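Local coordinates for alpha-L-rhamnosidase (Streptomyces avermitilis, PDB 3W5M), which hydrolyses terminal non-reducing alpha-L-rhamnose residues, releasing L-rhamnose from citrus flavonoids and from the arabinogalactan-protein gum arabic, at residues A[23-28]-A[106-111]. Residues are numbered along the deposited sequence; the frame is centred on the assembly and turned at random.
Sequences AHPRLS and SWWETG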
loop_
_atom_site.group_PDB
_atom_site.type_symbol
_atom_site.label_atom_id
_atom_site.label_comp_id
_atom_site.label_asym_id
_atom_site.label_seq_id
_atom_site.Cartn_x
_atom_site.Cartn_y
_atom_site.Cartn_z
ATOM N N ALA A 23 -6.496 -5.642 24.665
ATOM C CA ALA A 23 -6.859 -6.001 26.046
ATOM C C ALA A 23 -7.079 -7.514 26.220
ATOM O O ALA A 23 -6.787 -8.115 27.286
ATOM C CB ALA A 23 -8.095 -5.217 26.495
ATOM N N HIS A 24 -7.613 -8.133 25.177
ATOM C CA HIS A 24 -7.886 -9.562 25.169
ATOM C C HIS A 24 -7.279 -10.206 23.939
ATOM O O HIS A 24 -8.000 -10.594 22.990
ATOM C CB HIS A 24 -9.401 -9.789 25.225
ATOM C CG HIS A 24 -10.039 -9.110 26.394
ATOM N ND1 HIS A 24 -9.992 -9.634 27.666
ATOM C CD2 HIS A 24 -10.661 -7.913 26.500
ATOM C CE1 HIS A 24 -10.598 -8.812 28.503
ATOM N NE2 HIS A 24 -11.008 -7.757 27.823
ATOM N N PRO A 25 -5.925 -10.338 23.935
ATOM C CA PRO A 25 -5.247 -10.894 22.747
ATOM C C PRO A 25 -5.772 -12.287 22.427
ATOM O O PRO A 25 -5.997 -13.082 23.339
ATOM C CB PRO A 25 -3.751 -10.940 23.148
ATOM C CG PRO A 25 -3.712 -10.685 24.608
ATOM C CD PRO A 25 -4.980 -9.961 24.989
ATOM N N ARG A 26 -5.939 -12.589 21.141
ATOM C CA ARG A 26 -6.553 -13.858 20.708
ATOM C C ARG A 26 -5.495 -14.898 20.417
ATOM O O ARG A 26 -4.610 -14.685 19.581
ATOM C CB ARG A 26 -7.438 -13.635 19.493
ATOM C CG ARG A 26 -8.664 -12.784 19.830
ATOM C CD ARG A 26 -9.385 -12.317 18.552
ATOM N NE ARG A 26 -8.503 -11.454 17.773
ATOM C CZ ARG A 26 -8.719 -11.099 16.502
ATOM N NH1 ARG A 26 -9.800 -11.522 15.853
ATOM N NH2 ARG A 26 -7.843 -10.328 15.890
ATOM N N LEU A 27 -5.627 -16.041 21.074
ATOM C CA LEU A 27 -4.603 -17.082 21.077
ATOM C C LEU A 27 -5.020 -18.195 20.121
ATOM O O LEU A 27 -6.224 -18.519 20.016
ATOM C CB LEU A 27 -4.504 -17.643 22.509
ATOM C CG LEU A 27 -4.195 -16.624 23.619
ATOM C CD1 LEU A 27 -4.243 -17.330 24.971
ATOM C CD2 LEU A 27 -2.834 -16.015 23.392
ATOM N N SER A 28 -4.049 -18.790 19.424
ATOM C CA SER A 28 -4.332 -19.882 18.493
ATOM C C SER A 28 -3.345 -21.024 18.676
ATOM O O SER A 28 -2.156 -20.779 18.942
ATOM C CB SER A 28 -4.260 -19.402 17.038
ATOM O OG SER A 28 -5.325 -18.483 16.730
ATOM N N SER A 106 5.613 -19.842 25.071
ATOM C CA SER A 106 5.778 -18.747 24.127
ATOM C C SER A 106 5.464 -17.450 24.867
ATOM O O SER A 106 5.254 -17.473 26.077
ATOM C CB SER A 106 4.861 -18.933 22.909
ATOM O OG SER A 106 5.201 -17.964 21.907
ATOM N N TRP A 107 5.437 -16.318 24.170
ATOM C CA TRP A 107 5.168 -15.073 24.867
ATOM C C TRP A 107 4.569 -14.023 23.939
ATOM O O TRP A 107 4.698 -14.121 22.695
ATOM C CB TRP A 107 6.458 -14.534 25.545
ATOM C CG TRP A 107 7.630 -14.284 24.613
ATOM C CD1 TRP A 107 8.704 -15.133 24.388
ATOM C CD2 TRP A 107 7.878 -13.108 23.810
ATOM N NE1 TRP A 107 9.568 -14.562 23.478
ATOM C CE2 TRP A 107 9.096 -13.321 23.116
ATOM C CE3 TRP A 107 7.185 -11.899 23.600
ATOM C CZ2 TRP A 107 9.636 -12.376 22.239
ATOM C CZ3 TRP A 107 7.722 -10.957 22.714
ATOM C CH2 TRP A 107 8.938 -11.203 22.043
ATOM N N TRP A 108 3.874 -13.056 24.533
ATOM C CA TRP A 108 3.618 -11.769 23.855
ATOM C C TRP A 108 3.998 -10.662 24.819
ATOM O O TRP A 108 4.065 -10.890 26.026
ATOM C CB TRP A 108 2.168 -11.640 23.372
ATOM C CG TRP A 108 1.148 -11.269 24.429
ATOM C CD1 TRP A 108 0.704 -10.015 24.746
ATOM C CD2 TRP A 108 0.432 -12.174 25.284
ATOM N NE1 TRP A 108 -0.240 -10.081 25.749
ATOM C CE2 TRP A 108 -0.433 -11.393 26.093
ATOM C CE3 TRP A 108 0.420 -13.572 25.430
ATOM C CZ2 TRP A 108 -1.289 -11.963 27.035
ATOM C CZ3 TRP A 108 -0.426 -14.141 26.370
ATOM C CH2 TRP A 108 -1.278 -13.337 27.155
ATOM N N GLU A 109 4.274 -9.476 24.299
ATOM C CA GLU A 109 4.620 -8.361 25.152
ATOM C C GLU A 109 3.730 -7.169 24.834
ATOM O O GLU A 109 3.608 -6.762 23.680
ATOM C CB GLU A 109 6.114 -8.013 25.004
ATOM C CG GLU A 109 6.584 -6.919 25.953
ATOM C CD GLU A 109 8.079 -6.644 25.851
ATOM O OE1 GLU A 109 8.863 -7.615 25.906
ATOM O OE2 GLU A 109 8.485 -5.464 25.737
ATOM N N THR A 110 3.105 -6.601 25.869
ATOM C CA THR A 110 2.264 -5.428 25.669
ATOM C C THR A 110 3.102 -4.203 25.384
ATOM O O THR A 110 4.275 -4.079 25.829
ATOM C CB THR A 110 1.342 -5.183 26.886
ATOM O OG1 THR A 110 2.142 -5.000 28.062
ATOM C CG2 THR A 110 0.441 -6.364 27.090
ATOM N N GLY A 111 2.506 -3.279 24.636
ATOM C CA GLY A 111 3.088 -1.961 24.489
ATOM C C GLY A 111 2.654 -1.007 25.587
ATOM O O GLY A 111 2.383 -1.409 26.737
#
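Pro25 lies against one face of the Trp108 indole. CG of the proline makes the approach, 3.3 Å above the ring plane and displaced toward the rim. It sits over the NE1-CE2-CZ2 rim of the indole, with Pro25 CG 3.7 Å from both CE2 and CZ2 of Trp108. The indole NE1 is equally near that carbon. The two side chains cross at about a right angle. The CB of Trp108 points toward residues 23-28, and chi1 of 79° sets CG between the backbone N and the carbonyl carbon, which fixes how the indole is turned from there.

Leu27 adds a looser apolar contact. Its CD2 methyl comes obliquely to the six-membered ring, 4.3 Å from Trp108 CZ3. CG of Leu27 is anti to the carbonyl carbon (chi1 -57°), and from there CD2 is the branch that reaches the indole.

The contact joins the two sheets of the N-terminal immunoglobulin-like beta-sandwich, in its buried interior. Strand 26-32 belongs to one sheet. Strand 106-110 is an outermost strand of the other. At the level of Pro25 and Trp108 the CA atoms are 9.0 Å apart, so the sheets meet through side chains.

Val11, Val47 and the Tyr86 ring, whose plane is about 25° from that of the indole, pack around Trp108, and Val11 also touches Pro25 and Leu27. Next to the contact, Arg26 forms salt bridges with Glu12 and with Asp712 of the 6-hairpin glycosidase domain, while Glu109 forms them with Arg85 and Arg320.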